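Local atomic coordinates of aldehyde dehydrogenase (Burkholderia cenocepacia, PDB entry 4O6R), a protein that probably oxidises aldehydes to carboxylic acids with NAD(P)+ as cofactor, and binds adenosine monophosphate in this crystal. Residues N262-F265 / D266-L270; L295-E299 / R300-A304. One frame throughout, in Å; residues are numbered along the deposited sequence.

Overall arrangement
Contact 1 (262-270) comes first along the chain and contact 2 (295-304) follows; their centres lie about 8 Å apart, on the same side of the molecule. Each is the place where a strand of the seven-stranded mixed sheet ends and the chain turns towards a helix: strand 261-264 leads into helix 270-282, while strand 294-298 leads into helix 302-315. The two strands are parallel neighbours in that sheet, tied by probable hydrogen bonds from Val264 N to Val296 O (2.8 Å) and from Val296 N to Asn262 O (3.0 Å). The two turns therefore lie together at the C-terminal ends of neighbouring parallel strands, away from the adenosine monophosphate pocket.

Contact 1 (N262-F265 / D266-L270); sequences NIVF and DDANL
With CG1 anti to the backbone N (chi1 -178°), Val264 meets Ala268, while the first torsion of Phe265 (chi1 -74°) sends its ring off from the turn. These residues lead into, or belong to, a type I beta turn, Phe265 to Ala268, that takes the chain from the end of strand 261-264 towards helix 270-282. The turn is closed by one backbone hydrogen bond, Ala268 N to Phe265 O, 3.1 Å long. Ala268 CB points toward the strand end and rests against Val264 CG1 at 3.7 Å; Leu270 CD2 reaches Val264 CG1 at 4.3 Å, a looser touch. The valine branch thus joins the last strand residue to both the end of the turn and the first turn of the helix. Beyond the turn, the ring of Phe265 stands edge-to-face with Phe401, beside Arg429 and Met433 of helix 427-436. Asp267 is anchored from outside, OD1 hydrogen-bonded to Thr424 OG1, with Arg429 as a long, weak ion-pair partner. Asn269 occupies the N-cap of helix 270-282, its OD1 taking the backbone N-H of Ala272. Within the turn, Asp267 holds CG between its own N and carbonyl carbon (chi1 75°), a torsion that swings the carboxylate back over the preceding residues and sets OD1 3.5 Å from Phe265 CB.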
ATOM      1  N   ASN A 262     -15.447   3.125 -29.009  1.00  9.06           N
ATOM      2  CA  ASN A 262     -16.627   3.383 -28.170  1.00  9.03           C
ATOM      3  C   ASN A 262     -17.691   2.418 -28.660  1.00  9.18           C
ATOM      4  O   ASN A 262     -18.272   2.648 -29.712  1.00  9.48           O
ATOM      5  CB  ASN A 262     -17.034   4.837 -28.345  1.00  9.17           C
ATOM      6  CG  ASN A 262     -18.208   5.231 -27.469  1.00  9.28           C
ATOM      7  OD1 ASN A 262     -18.575   4.512 -26.545  1.00  9.28           O
ATOM      8  ND2 ASN A 262     -18.791   6.396 -27.754  1.00  9.49           N
ATOM      9  N   ILE A 263     -17.852   1.285 -27.965  1.00  9.06           N
ATOM     10  CA  ILE A 263     -18.593   0.145 -28.469  1.00  9.30           C
ATOM     11  C   ILE A 263     -20.004   0.158 -27.876  1.00  9.55           C
ATOM     12  O   ILE A 263     -20.170   0.250 -26.664  1.00  9.26           O
ATOM     13  CB  ILE A 263     -17.906  -1.190 -28.072  1.00  9.23           C
ATOM     14  CG1 ILE A 263     -16.430  -1.198 -28.455  1.00  9.15           C
ATOM     15  CG2 ILE A 263     -18.617  -2.379 -28.700  1.00  9.46           C
ATOM     16  CD1 ILE A 263     -15.610  -2.308 -27.812  1.00  9.06           C
ATOM     17  N   VAL A 264     -21.014   0.069 -28.731  1.00  9.97           N
ATOM     18  CA  VAL A 264     -22.387   0.053 -28.289  1.00 10.42           C
ATOM     19  C   VAL A 264     -23.004  -1.302 -28.617  1.00 11.02           C
ATOM     20  O   VAL A 264     -23.219  -1.669 -29.787  1.00 11.21           O
ATOM     21  CB  VAL A 264     -23.186   1.208 -28.922  1.00 10.46           C
ATOM     22  CG1 VAL A 264     -24.623   1.243 -28.430  1.00 10.62           C
ATOM     23  CG2 VAL A 264     -22.476   2.524 -28.644  1.00 10.23           C
ATOM     24  N   PHE A 265     -23.324  -2.031 -27.563  1.00  9.25           N
ATOM     25  CA  PHE A 265     -23.969  -3.317 -27.683  1.00 10.21           C
ATOM     26  C   PHE A 265     -25.487  -3.191 -27.836  1.00 11.04           C
ATOM     27  O   PHE A 265     -26.081  -2.136 -27.592  1.00 10.76           O
ATOM     28  CB  PHE A 265     -23.600  -4.204 -26.496  1.00 10.39           C
ATOM     29  CG  PHE A 265     -22.210  -4.734 -26.569  1.00 10.47           C
ATOM     30  CD1 PHE A 265     -21.935  -5.903 -27.266  1.00 10.88           C
ATOM     31  CD2 PHE A 265     -21.161  -4.046 -25.979  1.00 10.24           C
ATOM     32  CE1 PHE A 265     -20.628  -6.371 -27.363  1.00 10.91           C
ATOM     33  CE2 PHE A 265     -19.864  -4.514 -26.052  1.00 10.40           C
ATOM     34  CZ  PHE A 265     -19.587  -5.679 -26.755  1.00 10.64           C
ATOM     35  N   ASP A 266     -26.123  -4.281 -28.244  1.00 12.55           N
ATOM     36  CA  ASP A 266     -27.553  -4.204 -28.588  1.00 13.91           C
ATOM     37  C   ASP A 266     -28.447  -4.082 -27.359  1.00 13.42           C
ATOM     38  O   ASP A 266     -29.632  -3.766 -27.487  1.00 13.34           O
ATOM     39  CB  ASP A 266     -27.999  -5.330 -29.553  1.00 15.88           C
ATOM     40  CG  ASP A 266     -27.982  -6.690 -28.944  1.00 17.99           C
ATOM     41  OD1 ASP A 266     -27.227  -6.955 -28.008  1.00 20.87           O
ATOM     42  OD2 ASP A 266     -28.770  -7.524 -29.395  1.00 20.45           O
ATOM     43  N   ASP A 267     -27.879  -4.279 -26.174  1.00 12.57           N
ATOM     44  CA  ASP A 267     -28.636  -4.106 -24.950  1.00 12.64           C
ATOM     45  C   ASP A 267     -28.297  -2.758 -24.235  1.00 12.38           C
ATOM     46  O   ASP A 267     -28.657  -2.546 -23.085  1.00 12.40           O
ATOM     47  CB  ASP A 267     -28.387  -5.306 -24.042  1.00 12.76           C
ATOM     48  CG  ASP A 267     -27.022  -5.261 -23.402  1.00 12.38           C
ATOM     49  OD1 ASP A 267     -26.104  -4.691 -24.038  1.00 11.96           O
ATOM     50  OD2 ASP A 267     -26.876  -5.743 -22.262  1.00 12.51           O
ATOM     51  N   ALA A 268     -27.584  -1.856 -24.917  1.00 11.94           N
ATOM     52  CA  ALA A 268     -27.223  -0.571 -24.339  1.00 11.50           C
ATOM     53  C   ALA A 268     -28.483   0.300 -24.139  1.00 12.17           C
ATOM     54  O   ALA A 268     -29.482   0.150 -24.855  1.00 12.22           O
ATOM     55  CB  ALA A 268     -26.252   0.147 -25.251  1.00 11.13           C
ATOM     56  N   ASN A 269     -28.426   1.197 -23.162  1.00 12.42           N
ATOM     57  CA  ASN A 269     -29.385   2.304 -23.068  1.00 13.14           C
ATOM     58  C   ASN A 269     -29.014   3.287 -24.181  1.00 12.64           C
ATOM     59  O   ASN A 269     -27.998   3.976 -24.100  1.00 11.55           O
ATOM     60  CB  ASN A 269     -29.281   2.966 -21.702  1.00 13.81           C
ATOM     61  CG  ASN A 269     -30.287   4.088 -21.513  1.00 14.87           C
ATOM     62  OD1 ASN A 269     -30.476   4.932 -22.365  1.00 15.14           O
ATOM     63  ND2 ASN A 269     -30.934   4.093 -20.366  1.00 16.02           N
ATOM     64  N   LEU A 270     -29.800   3.288 -25.252  1.00 12.79           N
ATOM     65  CA  LEU A 270     -29.465   4.109 -26.420  1.00 13.02           C
ATOM     66  C   LEU A 270     -29.499   5.595 -26.105  1.00 13.21           C
ATOM     67  O   LEU A 270     -28.641   6.315 -26.562  1.00 12.66           O
ATOM     68  CB  LEU A 270     -30.384   3.787 -27.593  1.00 13.58           C
ATOM     69  CG  LEU A 270     -30.327   2.350 -28.102  1.00 14.09           C
ATOM     70  CD1 LEU A 270     -31.260   2.154 -29.307  1.00 14.85           C
ATOM     71  CD2 LEU A 270     -28.908   1.971 -28.466  1.00 13.81           C
TER

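Contact 2 (L295-E299 / R300-A304); sequences LVLHE and RIADA
Arg300, Glu299 and His298 carry this strand-to-helix turn, which links strand 294-298 of the mixed sheet to helix 302-315. With CG anti to the backbone N (chi1 -168°), the imidazole of His298 swings forward along the chain and ND1 accepts the backbone N-H of Arg300 at 3.1 Å. The bond is fairly straight (160°), although its donor is tilted 23° from the ring plane. The aliphatic start of the arginine runs alongside the imidazole, CG resting 3.6 Å from His298 CE1, and the guanidinium, almost perpendicular to the ring, ends farther from the turn. His298 also stands edge-to-face with Phe401, and its carbonyl O takes the N-H of Ile301 at 3.0 Å, so both its backbone and its side chain hold the turn. Glu299 extends CG away from its own N, then bends at chi2, bringing OE2 4.4 Å from Asp303 OD2. Arg400 of strand 395-401 forms salt bridges with both carboxylates, through OE2 of the glutamate, which would offset the repulsion. One water lies within hydrogen-bonding distance of Glu299 OE2 (2.7 Å) and Asp303 OD2 (3.1 Å); another accepts the backbone N-H of Asp303 and lies near Glu299 O. Buried Leu297 packs against Phe305 and Leu306 of helix 302-315, and its CB meets Ala302 CB at 3.8 Å.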
ATOM      1  N   LEU A 295     -16.717   4.647 -33.413  1.00  8.75           N
ATOM      2  CA  LEU A 295     -17.982   4.266 -32.845  1.00  8.87           C
ATOM      3  C   LEU A 295     -18.300   2.922 -33.429  1.00  8.91           C
ATOM      4  O   LEU A 295     -18.409   2.781 -34.650  1.00  9.33           O
ATOM      5  CB  LEU A 295     -19.017   5.328 -33.173  1.00  9.13           C
ATOM      6  CG  LEU A 295     -20.410   5.128 -32.645  1.00  9.48           C
ATOM      7  CD1 LEU A 295     -20.409   5.239 -31.141  1.00  9.41           C
ATOM      8  CD2 LEU A 295     -21.339   6.135 -33.286  1.00 10.00           C
ATOM      9  N   VAL A 296     -18.343   1.914 -32.571  1.00  8.67           N
ATOM     10  CA  VAL A 296     -18.389   0.532 -32.975  1.00  8.74           C
ATOM     11  C   VAL A 296     -19.766   0.011 -32.552  1.00  9.11           C
ATOM     12  O   VAL A 296     -20.007  -0.216 -31.360  1.00  9.01           O
ATOM     13  CB  VAL A 296     -17.262  -0.295 -32.313  1.00  8.61           C
ATOM     14  CG1 VAL A 296     -17.349  -1.746 -32.766  1.00  8.75           C
ATOM     15  CG2 VAL A 296     -15.892   0.282 -32.639  1.00  8.43           C
ATOM     16  N   LEU A 297     -20.676  -0.152 -33.514  1.00  9.29           N
ATOM     17  CA  LEU A 297     -22.099  -0.334 -33.209  1.00  9.68           C
ATOM     18  C   LEU A 297     -22.589  -1.722 -33.575  1.00 10.14           C
ATOM     19  O   LEU A 297     -22.311  -2.209 -34.669  1.00 10.03           O
ATOM     20  CB  LEU A 297     -22.936   0.657 -34.015  1.00  9.81           C
ATOM     21  CG  LEU A 297     -22.629   2.129 -33.775  1.00  9.51           C
ATOM     22  CD1 LEU A 297     -23.457   2.958 -34.732  1.00  9.74           C
ATOM     23  CD2 LEU A 297     -22.944   2.533 -32.335  1.00  9.35           C
ATOM     24  N   HIS A 298     -23.333  -2.345 -32.667  1.00 10.41           N
ATOM     25  CA  HIS A 298     -23.920  -3.631 -32.950  1.00 11.35           C
ATOM     26  C   HIS A 298     -24.913  -3.476 -34.107  1.00 12.25           C
ATOM     27  O   HIS A 298     -25.703  -2.540 -34.137  1.00 11.87           O
ATOM     28  CB  HIS A 298     -24.644  -4.201 -31.734  1.00 11.45           C
ATOM     29  CG  HIS A 298     -25.010  -5.638 -31.895  1.00 11.91           C
ATOM     30  ND1 HIS A 298     -26.133  -6.034 -32.577  1.00 12.48           N
ATOM     31  CD2 HIS A 298     -24.364  -6.771 -31.552  1.00 12.12           C
ATOM     32  CE1 HIS A 298     -26.193  -7.354 -32.619  1.00 12.84           C
ATOM     33  NE2 HIS A 298     -25.134  -7.828 -31.991  1.00 12.73           N
ATOM     34  N   GLU A 299     -24.858  -4.406 -35.035  1.00 14.13           N
ATOM     35  CA  GLU A 299     -25.690  -4.360 -36.247  1.00 16.55           C
ATOM     36  C   GLU A 299     -27.197  -4.148 -35.969  1.00 16.56           C
ATOM     37  O   GLU A 299     -27.880  -3.483 -36.736  1.00 16.78           O
ATOM     38  CB  GLU A 299     -25.487  -5.640 -37.075  1.00 19.06           C
ATOM     39  CG  GLU A 299     -26.123  -5.590 -38.470  1.00 22.45           C
ATOM     40  CD  GLU A 299     -25.454  -4.547 -39.392  1.00 25.47           C
ATOM     41  OE1 GLU A 299     -24.221  -4.714 -39.653  1.00 29.74           O
ATOM     42  OE2 GLU A 299     -26.132  -3.562 -39.831  1.00 25.90           O
ATOM     43  N   ARG A 300     -27.719  -4.774 -34.918  1.00 16.86           N
ATOM     44  CA  ARG A 300     -29.140  -4.667 -34.601  1.00 17.86           C
ATOM     45  C   ARG A 300     -29.584  -3.254 -34.241  1.00 16.12           C
ATOM     46  O   ARG A 300     -30.718  -2.921 -34.496  1.00 16.12           O
ATOM     47  CB  ARG A 300     -29.556  -5.649 -33.487  1.00 19.60           C
ATOM     48  CG  ARG A 300     -29.526  -7.110 -33.905  1.00 22.99           C
ATOM     49  CD  ARG A 300     -30.689  -7.409 -34.859  1.00 27.56           C
ATOM     50  NE  ARG A 300     -30.414  -8.494 -35.805  1.00 32.11           N
ATOM     51  CZ  ARG A 300     -30.672  -9.784 -35.587  1.00 34.89           C
ATOM     52  NH1 ARG A 300     -31.200 -10.191 -34.428  1.00 37.84           N
ATOM     53  NH2 ARG A 300     -30.386 -10.672 -36.538  1.00 36.43           N
ATOM     54  N   ILE A 301     -28.702  -2.445 -33.661  1.00 14.39           N
ATOM     55  CA  ILE A 301     -29.058  -1.070 -33.248  1.00 13.62           C
ATOM     56  C   ILE A 301     -28.350   0.033 -34.040  1.00 12.97           C
ATOM     57  O   ILE A 301     -28.599   1.228 -33.825  1.00 12.42           O
ATOM     58  CB  ILE A 301     -28.901  -0.853 -31.726  1.00 13.38           C
ATOM     59  CG1 ILE A 301     -27.498  -1.173 -31.180  1.00 12.80           C
ATOM     60  CG2 ILE A 301     -29.891  -1.713 -30.964  1.00 13.93           C
ATOM     61  CD1 ILE A 301     -26.433  -0.204 -31.573  1.00 12.36           C
ATOM     62  N   ALA A 302     -27.482  -0.351 -34.978  1.00 12.82           N
ATOM     63  CA  ALA A 302     -26.639   0.657 -35.655  1.00 12.62           C
ATOM     64  C   ALA A 302     -27.445   1.732 -36.355  1.00 13.02           C
ATOM     65  O   ALA A 302     -27.208   2.904 -36.133  1.00 12.55           O
ATOM     66  CB  ALA A 302     -25.684  -0.015 -36.620  1.00 12.58           C
ATOM     67  N   ASP A 303     -28.443   1.330 -37.146  1.00 13.87           N
ATOM     68  CA  ASP A 303     -29.218   2.281 -37.914  1.00 14.93           C
ATOM     69  C   ASP A 303     -30.037   3.192 -37.014  1.00 14.28           C
ATOM     70  O   ASP A 303     -30.038   4.404 -37.206  1.00 14.17           O
ATOM     71  CB  ASP A 303     -30.080   1.568 -38.974  1.00 16.72           C
ATOM     72  CG  ASP A 303     -29.211   0.794 -39.994  1.00 17.87           C
ATOM     73  OD1 ASP A 303     -28.367   1.410 -40.645  1.00 18.79           O
ATOM     74  OD2 ASP A 303     -29.306  -0.458 -40.097  1.00 20.85           O
ATOM     75  N   ALA A 304     -30.663   2.614 -35.998  1.00 13.97           N
ATOM     76  CA  ALA A 304     -31.416   3.364 -35.006  1.00 14.08           C
ATOM     77  C   ALA A 304     -30.544   4.409 -34.281  1.00 13.27           C
ATOM     78  O   ALA A 304     -30.900   5.599 -34.219  1.00 13.82           O
ATOM     79  CB  ALA A 304     -32.022   2.408 -33.993  1.00 14.35           C
TER
HETATM   80  O   HOH W   1     -29.326  -1.585 -37.577  1.00 13.36           O
HETATM   81  O   HOH W   2     -28.859  -3.508 -39.888  1.00 26.89           O